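Local coordinates for protein LP04448p (Drosophila melanogaster, PDB 2QK2) that probably binds tubulin through its TOG domain, a stack of HEAT repeats, and so takes part in tracking the plus ends of microtubules, at residues G52-G55 and A56-S59; V71-V74 and A75-G78; N113-T116 and A117-A121; L142-N146 and P147-S151; L177-S180 and L181-L185. All blocks are in the same frame, centred on the assembly; numbering follows the deposited sequence.

Overall arrangement
Five local contacts mark points along the helical stack of a TOG domain, and they follow one another in series without nesting or crossing. Each joins adjacent parts of one continuous stretch, so none closes a long loop. Contact 1 turns the chain from a loop into helix 55-67. Contact 2 lies at the start of helix 71-88, and contact 3, on helix 112-126, packs directly against it, with centres about 9 Å apart. Contact 4 leads into helix 147-161 and touches contact 5, near the end of helix 171-185, with centres about 12 Å apart. Contacts 1 and 5 lie on opposite sides of the chain's centre, their own centres about 35 Å apart.

Contact 1: residues G52-G55 and A56-S59; sequences GEYG and ALVS
Tyr54 meets Leu57 and Val58 where a loop turns into helix 55-67, and backbone hydrogen bonds carry most of the contact. Val58 N donates to Tyr54 O over 2.9 Å, an almost straight bond with an angle of 170° at the hydrogen, and Ser59 N reaches Gly55 O at 3.0 Å. Two waters fill in at the helix start, where the first amides lack the usual i-4 carbonyl partner within the helix. Both donate to Glu53 O; one accepts from Leu57 N at 2.9 Å, the other from Ala56 N at 2.8 Å. The apolar contacts are looser. Leu57 CD2 comes to the edge of the Tyr54 ring, near its plane, 4.3 Å from Tyr54 CD2. Val58 has CG2 beside its backbone N, since CG1 is anti to that N (chi1 175°), and this lays CG2 3.4 Å from Tyr54 O. The phenol suits a buried place because Tyr54 OH is hydrogen-bonded to Glu50 O while its ring packs on Leu84 and Leu88 of helix 71-88. Such a water-bridged first turn, with an aromatic residue anchoring the loop before it, begins a helix of this HEAT-repeat TOG domain.

Contact 2: residues V71-V74 and A75-G78; sequences VVLV and AMAG
The first two turns of helix 71-88, one of the packed helices of the HEAT-repeat TOG domain, bring Val72 and Leu73 against Met76, which is modelled as selenomethionine. Four regular i to i+4 backbone bonds hold the turns together: Ala75 N to Val71 O and Met76 N to Val72 O, both 3.1 Å, then Ala77 N to Leu73 O and Gly78 N to Val74 O, both 2.9 Å. At the beginning of the helix Asn70 OD1 accepts from Leu73 N.

On the side that faces helix 112-126, backbone carbonyls meet methyl groups. Ala75 O lies 3.4 Å from Ala117 CB and Gly78 O 3.5 Å from Ala121 CB, a close approach to which small residues are suited on both helices. Branched Val71 and Val74 pack on Val114 of that same helix, and Leu73 turns to Trp29 and Val64 of other helices.

Met76 is the long, unbranched member of the group. With CG anti to its own carbonyl carbon (chi1 -69°) and the next torsion extended (chi2 -179°), the selenium is carried back to Val72 and Leu73, and the bend at chi3 turns only the terminal methyl. Met76 SE rests 4.3 Å from Leu73 CD1 and 4.4 Å from Val72 CG1.

Contact 3: residues N113-T116 and A117-A121; sequences NVVT and ALREA
The guanidinium of Arg119 carries Val115 over one face: Val115 CG1 is 3.5 Å from Arg119 NE, and the two side chains lie alongside, pointing the same way. The chain is extended from CG to NE, which carries the flat group alongside the valine and on toward helix 147-161, where Arg119 NH2 forms a salt bridge with Glu152. The carboxylate of Glu120 is met by a methyl, Thr116 CG2 lying 3.5 Å from Glu120 OE2, while Glu120 OE1 is in a salt bridge with Lys79 of helix 71-88.

Thr116 divides its two branches usefully. At chi1 -62° its OG1 sits beside the backbone N and is hydrogen-bonded to Pro112 O, while the methyl is carried forward to Glu120. On the buried side Val114 and Leu118 run side by side, with Val114 CG1 3.8 Å from Leu118 CD1, and Ala117 keeps the surface low. The backbone beneath is regular helix: Leu118 N to Val114 O at 2.8 Å, Arg119 N to Val115 O at 2.9 Å, Glu120 N to Thr116 O at 3.0 Å and a weak bond from Ala117 N to Asn113 O.

A valine methyl and a threonine methyl thus lie against two oppositely charged groups. Their outside partners, Glu152 for Arg119 and Lys79 for Glu120, probably favour the charged forms and tie helix 112-126 to helix 147-161 and to helix 71-88.

Contact 4: residues L142-N146 and P147-S151; sequences LSNKN and PSVKS
Lys150 folds back along the loop before its helix, and Val149 fits against Asn144. The lysine methylenes pass over backbone carbonyls: Lys150 CG is 3.3 Å from Asn144 O and Lys150 CD 3.6 Å from Leu142 O. A bend at chi4 (77°) turns the amine toward the loop, where Lys150 NZ comes 3.0 Å from Asn144 O; farther out it has a long, weak ion pair with Glu187. A long side chain with an ammonium end suits this track, since it can cover the turn and still bring its charge near oxygens.

Val149 makes the apolar part. Its CG1 is 3.5 Å from Asn144 CB, and the two side chains cross at about a right angle. Behind them, Leu142 CD2 approaches Lys150 O at 3.8 Å, while its other branch, CD1, packs on Ser180 and Leu181 of helix 171-185.

Backbone bonds set these groups in place. Asn146 O accepts a well-directed bond from Lys150 N (3.1 Å, angle 167°) and a weak one from Val149 N. Pro147, with no N-H to offer, suits the first position of a helix, where that amide has no carbonyl of a preceding turn to meet. Before it, Asn144 OD1 takes Asn146 N on a lone pair in its carbonyl plane, at 2.8 Å, which fixes the carboxamide beside Val149.

The outcome is an Asx turn leading to an asparagine at the N-cap position and a proline-started helix, here joining helix 131-141 to helix 147-161 of the HEAT-repeat array.

Contact 5: residues L177-S180 and L181-L185; sequences LTTS and LVKTL
Residues Leu177-Leu185 form regular alpha-helix, in which the i to i+4 bonds of Lys183 N to Thr179 O (3.2 Å) and Thr184 N to Ser180 O (3.3 Å) are longer than those of Leu181 N to Leu177 O (2.9 Å) and Val182 N to Thr178 O (2.8 Å). Along this turn Thr178 and Val182 cross obliquely, methyl to methyl, with Thr178 CG2 4.1 Å from Val182 CG2. At chi1 169° the valine turns CG2 back over the earlier turn, 3.1 Å from Thr178 O.

Leu181 folds back likewise, its CG 3.3 Å from Leu177 O, and its side chain touches Ala154 and Ile157 of helix 147-161 and Ala199 and Leu200 of helix 190-207. Lys183, on the exposed side, keeps its CB 3.2 Å from Ser180 O.

Thr178 and Ser180 suit buried helix surface because the helix can satisfy their hydroxyls: Thr178 OG1 is hydrogen-bonded to Leu174 O and Ser180 OG to Leu176 O, one turn back in each case. Thr179, on the exposed side, makes the same kind of bond to Lys175 O. Thr184 differs: OG1 stands between backbone N and carbonyl carbon (chi1 53°) and is hydrogen-bonded to Ser196 OG. Here Leu181 and Thr184 join helix 171-185 to helix 190-207, the side-by-side helix packing of a HEAT-repeat alpha-solenoid.

Contact 1: residues G52-G55 and A56-S59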
loop_
_atom_site.group_PDB
_atom_site.type_symbol
_atom_site.label_atom_id
_atom_site.label_comp_id
_atom_site.label_asym_id
_atom_site.label_seq_id
_atom_site.Cartn_x
_atom_site.Cartn_y
_atom_site.Cartn_z
ATOM N N GLY A 52 20.233 -8.601 -0.905
ATOM C CA GLY A 52 20.348 -9.448 -2.080
ATOM C C GLY A 52 19.654 -8.874 -3.295
ATOM O O GLY A 52 19.122 -7.767 -3.241
ATOM N N GLU A 53 19.661 -9.623 -4.395
ATOM C CA GLU A 53 19.018 -9.180 -5.630
ATOM C C GLU A 53 17.588 -9.710 -5.669
ATOM O O GLU A 53 17.342 -10.802 -6.176
ATOM C CB GLU A 53 19.789 -9.705 -6.844
ATOM C CG GLU A 53 21.253 -9.286 -6.890
ATOM C CD GLU A 53 21.425 -7.786 -6.836
ATOM O OE1 GLU A 53 20.733 -7.086 -7.607
ATOM O OE2 GLU A 53 22.249 -7.307 -6.027
ATOM N N TYR A 54 16.645 -8.933 -5.146
ATOM C CA TYR A 54 15.247 -9.362 -5.109
ATOM C C TYR A 54 14.435 -8.944 -6.327
ATOM O O TYR A 54 13.247 -9.266 -6.430
ATOM C CB TYR A 54 14.573 -8.833 -3.837
ATOM C CG TYR A 54 15.106 -9.460 -2.569
ATOM C CD1 TYR A 54 16.156 -8.875 -1.857
ATOM C CD2 TYR A 54 14.575 -10.659 -2.095
ATOM C CE1 TYR A 54 16.665 -9.481 -0.693
ATOM C CE2 TYR A 54 15.069 -11.268 -0.950
ATOM C CZ TYR A 54 16.111 -10.677 -0.251
ATOM O OH TYR A 54 16.587 -11.294 0.886
ATOM N N GLY A 55 15.070 -8.236 -7.251
ATOM C CA GLY A 55 14.366 -7.783 -8.438
ATOM C C GLY A 55 13.546 -8.847 -9.160
ATOM O O GLY A 55 12.376 -8.618 -9.490
ATOM N N ALA A 56 14.148 -10.008 -9.413
ATOM C CA ALA A 56 13.453 -11.083 -10.123
ATOM C C ALA A 56 12.235 -11.562 -9.344
ATOM O O ALA A 56 11.179 -11.822 -9.923
ATOM C CB ALA A 56 14.414 -12.265 -10.386
ATOM N N LEU A 57 12.384 -11.674 -8.028
ATOM C CA LEU A 57 11.286 -12.127 -7.188
ATOM C C LEU A 57 10.142 -11.111 -7.191
ATOM O O LEU A 57 8.975 -11.476 -7.339
ATOM C CB LEU A 57 11.778 -12.372 -5.753
ATOM C CG LEU A 57 10.700 -12.820 -4.758
ATOM C CD1 LEU A 57 9.959 -14.043 -5.299
ATOM C CD2 LEU A 57 11.339 -13.126 -3.408
ATOM N N VAL A 58 10.473 -9.834 -7.037
ATOM C CA VAL A 58 9.448 -8.793 -7.036
ATOM C C VAL A 58 8.696 -8.773 -8.371
ATOM O O VAL A 58 7.469 -8.645 -8.409
ATOM C CB VAL A 58 10.069 -7.396 -6.753
ATOM C CG1 VAL A 58 8.991 -6.298 -6.876
ATOM C CG2 VAL A 58 10.669 -7.377 -5.340
ATOM N N SER A 59 9.431 -8.910 -9.468
ATOM C CA SER A 59 8.809 -8.923 -10.786
ATOM C C SER A 59 7.863 -10.124 -10.918
ATOM O O SER A 59 6.762 -9.999 -11.455
ATOM C CB SER A 59 9.887 -8.982 -11.872
ATOM O OG SER A 59 9.311 -8.939 -13.169
HETATM O O HOH W 1 15.050 -12.110 -6.998
HETATM O O HOH W 2 16.939 -10.366 -9.070
#

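Contact 2: residues V71-V74 and A75-G78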
loop_
_atom_site.group_PDB
_atom_site.type_symbol
_atom_site.label_atom_id
_atom_site.label_comp_id
_atom_site.label_asym_id
_atom_site.label_seq_id
_atom_site.Cartn_x
_atom_site.Cartn_y
_atom_site.Cartn_z
ATOM N N VAL A 71 -7.867 -15.561 -8.381
ATOM C CA VAL A 71 -7.812 -14.654 -7.238
ATOM C C VAL A 71 -7.125 -15.225 -6.002
ATOM O O VAL A 71 -6.640 -14.474 -5.161
ATOM C CB VAL A 71 -9.217 -14.140 -6.843
ATOM C CG1 VAL A 71 -9.795 -13.327 -7.985
ATOM C CG2 VAL A 71 -10.139 -15.308 -6.486
ATOM N N VAL A 72 -7.081 -16.545 -5.885
ATOM C CA VAL A 72 -6.405 -17.150 -4.744
ATOM C C VAL A 72 -4.895 -16.908 -4.882
ATOM O O VAL A 72 -4.198 -16.658 -3.894
ATOM C CB VAL A 72 -6.682 -18.670 -4.664
ATOM C CG1 VAL A 72 -5.704 -19.332 -3.713
ATOM C CG2 VAL A 72 -8.108 -18.902 -4.181
ATOM N N LEU A 73 -4.405 -16.984 -6.113
ATOM C CA LEU A 73 -2.990 -16.759 -6.402
ATOM C C LEU A 73 -2.648 -15.273 -6.246
ATOM O O LEU A 73 -1.577 -14.923 -5.762
ATOM C CB LEU A 73 -2.669 -17.238 -7.822
ATOM C CG LEU A 73 -2.047 -18.638 -7.952
ATOM C CD1 LEU A 73 -2.565 -19.570 -6.871
ATOM C CD2 LEU A 73 -2.334 -19.186 -9.342
ATOM N N VAL A 74 -3.566 -14.404 -6.656
ATOM C CA VAL A 74 -3.359 -12.969 -6.525
ATOM C C VAL A 74 -3.179 -12.623 -5.044
ATOM O O VAL A 74 -2.234 -11.919 -4.678
ATOM C CB VAL A 74 -4.550 -12.183 -7.102
ATOM C CG1 VAL A 74 -4.420 -10.698 -6.773
ATOM C CG2 VAL A 74 -4.603 -12.386 -8.617
ATOM N N ALA A 75 -4.067 -13.142 -4.196
ATOM C CA ALA A 75 -3.990 -12.890 -2.752
ATOM C C ALA A 75 -2.694 -13.427 -2.161
ATOM O O ALA A 75 -2.053 -12.756 -1.351
ATOM C CB ALA A 75 -5.186 -13.528 -2.029
HETATM N N MSE A 76 -2.311 -14.641 -2.548
HETATM C CA MSE A 76 -1.070 -15.225 -2.030
HETATM C C MSE A 76 0.141 -14.389 -2.451
HETATM O O MSE A 76 1.060 -14.167 -1.659
HETATM C CB MSE A 76 -0.879 -16.658 -2.541
HETATM C CG MSE A 76 -1.866 -17.696 -1.998
HETATM SE SE MSE A 76 -1.420 -19.453 -2.748
HETATM C CE MSE A 76 0.053 -19.916 -1.603
ATOM N N ALA A 77 0.147 -13.948 -3.704
ATOM C CA ALA A 77 1.247 -13.140 -4.220
ATOM C C ALA A 77 1.287 -11.787 -3.500
ATOM O O ALA A 77 2.362 -11.252 -3.225
ATOM C CB ALA A 77 1.090 -12.943 -5.729
ATOM N N GLY A 78 0.114 -11.238 -3.199
ATOM C CA GLY A 78 0.055 -9.975 -2.487
ATOM C C GLY A 78 0.627 -10.144 -1.090
ATOM O O GLY A 78 1.419 -9.325 -0.627
#

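Contact 3: residues N113-T116 and A117-A121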
loop_
_atom_site.group_PDB
_atom_site.type_symbol
_atom_site.label_atom_id
_atom_site.label_comp_id
_atom_site.label_asym_id
_atom_site.label_seq_id
_atom_site.Cartn_x
_atom_site.Cartn_y
_atom_site.Cartn_z
ATOM N N ASN A 113 -10.719 -10.828 0.202
ATOM C CA ASN A 113 -9.455 -11.477 0.533
ATOM C C ASN A 113 -8.297 -10.897 -0.264
ATOM O O ASN A 113 -7.184 -10.785 0.246
ATOM C CB ASN A 113 -9.564 -12.980 0.314
ATOM C CG ASN A 113 -10.555 -13.613 1.258
ATOM O OD1 ASN A 113 -11.768 -13.411 1.130
ATOM N ND2 ASN A 113 -10.050 -14.361 2.234
ATOM N N VAL A 114 -8.566 -10.527 -1.512
ATOM C CA VAL A 114 -7.550 -9.926 -2.360
ATOM C C VAL A 114 -7.296 -8.508 -1.852
ATOM O O VAL A 114 -6.148 -8.078 -1.740
ATOM C CB VAL A 114 -8.004 -9.859 -3.833
ATOM C CG1 VAL A 114 -7.040 -8.985 -4.646
ATOM C CG2 VAL A 114 -8.046 -11.256 -4.423
ATOM N N VAL A 115 -8.372 -7.788 -1.537
ATOM C CA VAL A 115 -8.254 -6.422 -1.044
ATOM C C VAL A 115 -7.374 -6.363 0.207
ATOM O O VAL A 115 -6.489 -5.510 0.312
ATOM C CB VAL A 115 -9.651 -5.808 -0.736
ATOM C CG1 VAL A 115 -9.492 -4.450 -0.054
ATOM C CG2 VAL A 115 -10.440 -5.633 -2.038
ATOM N N THR A 116 -7.607 -7.273 1.146
ATOM C CA THR A 116 -6.815 -7.310 2.370
ATOM C C THR A 116 -5.325 -7.519 2.067
ATOM O O THR A 116 -4.467 -6.836 2.629
ATOM C CB THR A 116 -7.299 -8.437 3.303
ATOM O OG1 THR A 116 -8.657 -8.185 3.679
ATOM C CG2 THR A 116 -6.438 -8.509 4.557
ATOM N N ALA A 117 -5.026 -8.460 1.175
ATOM C CA ALA A 117 -3.643 -8.747 0.802
ATOM C C ALA A 117 -3.010 -7.552 0.084
ATOM O O ALA A 117 -1.851 -7.220 0.332
ATOM C CB ALA A 117 -3.584 -9.991 -0.088
ATOM N N LEU A 118 -3.771 -6.903 -0.797
ATOM C CA LEU A 118 -3.254 -5.743 -1.522
ATOM C C LEU A 118 -2.943 -4.606 -0.549
ATOM O O LEU A 118 -1.906 -3.945 -0.669
ATOM C CB LEU A 118 -4.256 -5.256 -2.570
ATOM C CG LEU A 118 -4.490 -6.150 -3.786
ATOM C CD1 LEU A 118 -5.535 -5.512 -4.696
ATOM C CD2 LEU A 118 -3.187 -6.345 -4.539
ATOM N N ARG A 119 -3.842 -4.370 0.407
ATOM C CA ARG A 119 -3.624 -3.314 1.394
ATOM C C ARG A 119 -2.349 -3.605 2.181
ATOM O O ARG A 119 -1.511 -2.727 2.366
ATOM C CB ARG A 119 -4.801 -3.221 2.366
ATOM C CG ARG A 119 -6.074 -2.645 1.771
ATOM C CD ARG A 119 -7.172 -2.561 2.831
ATOM N NE ARG A 119 -8.418 -2.033 2.283
ATOM C CZ ARG A 119 -9.570 -2.003 2.949
ATOM N NH1 ARG A 119 -9.629 -2.470 4.190
ATOM N NH2 ARG A 119 -10.665 -1.528 2.369
ATOM N N GLU A 120 -2.207 -4.841 2.648
ATOM C CA GLU A 120 -1.021 -5.218 3.407
ATOM C C GLU A 120 0.238 -4.964 2.593
ATOM O O GLU A 120 1.221 -4.426 3.101
ATOM C CB GLU A 120 -1.069 -6.694 3.793
ATOM C CG GLU A 120 -2.023 -7.009 4.909
ATOM C CD GLU A 120 -1.999 -8.481 5.272
ATOM O OE1 GLU A 120 -0.890 -9.020 5.487
ATOM O OE2 GLU A 120 -3.084 -9.095 5.346
ATOM N N ALA A 121 0.195 -5.348 1.322
ATOM C CA ALA A 121 1.342 -5.174 0.447
ATOM C C ALA A 121 1.692 -3.712 0.224
ATOM O O ALA A 121 2.836 -3.311 0.441
ATOM C CB ALA A 121 1.095 -5.863 -0.899
#

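Contact 4: residues L142-N146 and P147-S151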
loop_
_atom_site.group_PDB
_atom_site.type_symbol
_atom_site.label_atom_id
_atom_site.label_comp_id
_atom_site.label_asym_id
_atom_site.label_seq_id
_atom_site.Cartn_x
_atom_site.Cartn_y
_atom_site.Cartn_z
ATOM N N LEU A 142 -6.070 8.411 -8.047
ATOM C CA LEU A 142 -7.296 9.034 -7.546
ATOM C C LEU A 142 -8.175 9.467 -8.717
ATOM O O LEU A 142 -9.345 9.809 -8.533
ATOM C CB LEU A 142 -6.972 10.245 -6.663
ATOM C CG LEU A 142 -6.510 9.927 -5.236
ATOM C CD1 LEU A 142 -6.124 11.216 -4.525
ATOM C CD2 LEU A 142 -7.628 9.212 -4.478
ATOM N N SER A 143 -7.604 9.448 -9.918
ATOM C CA SER A 143 -8.334 9.811 -11.128
ATOM C C SER A 143 -8.800 8.572 -11.889
ATOM O O SER A 143 -9.486 8.688 -12.902
ATOM C CB SER A 143 -7.463 10.666 -12.055
ATOM O OG SER A 143 -7.363 11.992 -11.578
ATOM N N ASN A 144 -8.418 7.391 -11.414
ATOM C CA ASN A 144 -8.819 6.145 -12.064
ATOM C C ASN A 144 -10.341 6.178 -12.202
ATOM O O ASN A 144 -11.037 6.634 -11.296
ATOM C CB ASN A 144 -8.383 4.948 -11.208
ATOM C CG ASN A 144 -8.519 3.619 -11.934
ATOM O OD1 ASN A 144 -9.620 3.189 -12.274
ATOM N ND2 ASN A 144 -7.390 2.956 -12.165
ATOM N N LYS A 145 -10.861 5.704 -13.329
ATOM C CA LYS A 145 -12.304 5.722 -13.550
ATOM C C LYS A 145 -13.046 4.741 -12.650
ATOM O O LYS A 145 -14.245 4.884 -12.414
ATOM C CB LYS A 145 -12.632 5.406 -15.017
ATOM C CG LYS A 145 -12.638 3.917 -15.374
ATOM C CD LYS A 145 -11.344 3.453 -16.045
ATOM C CE LYS A 145 -10.142 3.535 -15.110
ATOM N NZ LYS A 145 -8.883 3.070 -15.763
ATOM N N ASN A 146 -12.329 3.746 -12.145
ATOM C CA ASN A 146 -12.930 2.733 -11.290
ATOM C C ASN A 146 -13.142 3.223 -9.849
ATOM O O ASN A 146 -12.184 3.546 -9.144
ATOM C CB ASN A 146 -12.044 1.493 -11.286
ATOM C CG ASN A 146 -12.740 0.293 -10.715
ATOM O OD1 ASN A 146 -13.418 -0.441 -11.434
ATOM N ND2 ASN A 146 -12.596 0.089 -9.409
ATOM N N PRO A 147 -14.405 3.264 -9.390
ATOM C CA PRO A 147 -14.732 3.716 -8.033
ATOM C C PRO A 147 -13.959 2.967 -6.947
ATOM O O PRO A 147 -13.525 3.560 -5.960
ATOM C CB PRO A 147 -16.238 3.460 -7.935
ATOM C CG PRO A 147 -16.699 3.592 -9.353
ATOM C CD PRO A 147 -15.624 2.854 -10.110
ATOM N N SER A 148 -13.796 1.661 -7.128
ATOM C CA SER A 148 -13.080 0.848 -6.150
ATOM C C SER A 148 -11.631 1.296 -5.993
ATOM O O SER A 148 -11.099 1.319 -4.880
ATOM C CB SER A 148 -13.122 -0.625 -6.555
ATOM O OG SER A 148 -14.427 -1.148 -6.388
ATOM N N VAL A 149 -10.997 1.645 -7.107
ATOM C CA VAL A 149 -9.612 2.102 -7.074
ATOM C C VAL A 149 -9.532 3.452 -6.365
ATOM O O VAL A 149 -8.669 3.651 -5.510
ATOM C CB VAL A 149 -9.026 2.230 -8.499
ATOM C CG1 VAL A 149 -7.657 2.922 -8.454
ATOM C CG2 VAL A 149 -8.899 0.841 -9.130
ATOM N N LYS A 150 -10.434 4.370 -6.708
ATOM C CA LYS A 150 -10.440 5.688 -6.079
ATOM C C LYS A 150 -10.570 5.558 -4.569
ATOM O O LYS A 150 -9.839 6.198 -3.814
ATOM C CB LYS A 150 -11.608 6.546 -6.579
ATOM C CG LYS A 150 -11.569 6.951 -8.042
ATOM C CD LYS A 150 -12.496 8.146 -8.239
ATOM C CE LYS A 150 -12.751 8.458 -9.695
ATOM N NZ LYS A 150 -13.735 7.491 -10.248
ATOM N N SER A 151 -11.516 4.735 -4.134
ATOM C CA SER A 151 -11.750 4.541 -2.712
ATOM C C SER A 151 -10.539 3.951 -1.995
ATOM O O SER A 151 -10.086 4.490 -0.985
ATOM C CB SER A 151 -12.961 3.630 -2.496
ATOM O OG SER A 151 -13.129 3.353 -1.117
#

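Contact 5: residues L177-S180 and L181-L185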
loop_
_atom_site.group_PDB
_atom_site.type_symbol
_atom_site.label_atom_id
_atom_site.label_comp_id
_atom_site.label_asym_id
_atom_site.label_seq_id
_atom_site.Cartn_x
_atom_site.Cartn_y
_atom_site.Cartn_z
ATOM N N LEU A 177 -2.306 16.973 -2.678
ATOM C CA LEU A 177 -3.046 15.890 -2.052
ATOM C C LEU A 177 -4.457 16.329 -1.670
ATOM O O LEU A 177 -5.426 15.630 -1.959
ATOM C CB LEU A 177 -2.294 15.406 -0.810
ATOM C CG LEU A 177 -1.660 14.012 -0.816
ATOM C CD1 LEU A 177 -1.110 13.655 -2.179
ATOM C CD2 LEU A 177 -0.559 13.986 0.234
ATOM N N THR A 178 -4.571 17.486 -1.023
ATOM C CA THR A 178 -5.875 17.992 -0.603
ATOM C C THR A 178 -6.777 18.233 -1.815
ATOM O O THR A 178 -7.928 17.794 -1.843
ATOM C CB THR A 178 -5.731 19.303 0.203
ATOM O OG1 THR A 178 -4.804 19.100 1.281
ATOM C CG2 THR A 178 -7.082 19.721 0.785
ATOM N N THR A 179 -6.248 18.925 -2.818
ATOM C CA THR A 179 -7.005 19.211 -4.035
ATOM C C THR A 179 -7.537 17.929 -4.668
ATOM O O THR A 179 -8.710 17.849 -5.032
ATOM C CB THR A 179 -6.130 19.937 -5.086
ATOM O OG1 THR A 179 -5.803 21.246 -4.612
ATOM C CG2 THR A 179 -6.865 20.052 -6.417
ATOM N N SER A 180 -6.666 16.930 -4.797
ATOM C CA SER A 180 -7.048 15.662 -5.400
ATOM C C SER A 180 -8.124 14.940 -4.595
ATOM O O SER A 180 -9.071 14.398 -5.165
ATOM C CB SER A 180 -5.824 14.749 -5.541
ATOM O OG SER A 180 -4.838 15.341 -6.368
ATOM N N LEU A 181 -7.967 14.932 -3.274
ATOM C CA LEU A 181 -8.920 14.272 -2.391
ATOM C C LEU A 181 -10.265 15.005 -2.310
ATOM O O LEU A 181 -11.304 14.369 -2.150
ATOM C CB LEU A 181 -8.317 14.112 -0.985
ATOM C CG LEU A 181 -7.224 13.040 -0.858
ATOM C CD1 LEU A 181 -6.496 13.153 0.482
ATOM C CD2 LEU A 181 -7.866 11.675 -1.003
ATOM N N VAL A 182 -10.250 16.331 -2.405
ATOM C CA VAL A 182 -11.502 17.087 -2.355
ATOM C C VAL A 182 -12.293 16.743 -3.613
ATOM O O VAL A 182 -13.526 16.671 -3.597
ATOM C CB VAL A 182 -11.251 18.608 -2.302
ATOM C CG1 VAL A 182 -12.555 19.369 -2.537
ATOM C CG2 VAL A 182 -10.675 18.980 -0.950
ATOM N N LYS A 183 -11.569 16.505 -4.699
ATOM C CA LYS A 183 -12.194 16.152 -5.962
ATOM C C LYS A 183 -12.955 14.828 -5.820
ATOM O O LYS A 183 -14.115 14.727 -6.210
ATOM C CB LYS A 183 -11.124 16.043 -7.044
ATOM C CG LYS A 183 -11.637 16.186 -8.464
ATOM C CD LYS A 183 -10.471 16.402 -9.412
ATOM C CE LYS A 183 -9.667 17.632 -8.995
ATOM N NZ LYS A 183 -8.335 17.707 -9.662
ATOM N N THR A 184 -12.315 13.812 -5.253
ATOM C CA THR A 184 -12.993 12.533 -5.088
ATOM C C THR A 184 -14.041 12.629 -3.978
ATOM O O THR A 184 -15.008 11.865 -3.955
ATOM C CB THR A 184 -11.990 11.376 -4.788
ATOM O OG1 THR A 184 -11.161 11.717 -3.671
ATOM C CG2 THR A 184 -11.111 11.112 -6.007
ATOM N N LEU A 185 -13.852 13.577 -3.064
ATOM C CA LEU A 185 -14.804 13.773 -1.973
ATOM C C LEU A 185 -16.147 14.206 -2.557
ATOM O O LEU A 185 -17.209 13.870 -2.029
ATOM C CB LEU A 185 -14.304 14.854 -1.011
ATOM C CG LEU A 185 -15.258 15.286 0.110
ATOM C CD1 LEU A 185 -15.436 14.154 1.120
ATOM C CD2 LEU A 185 -14.703 16.529 0.794
#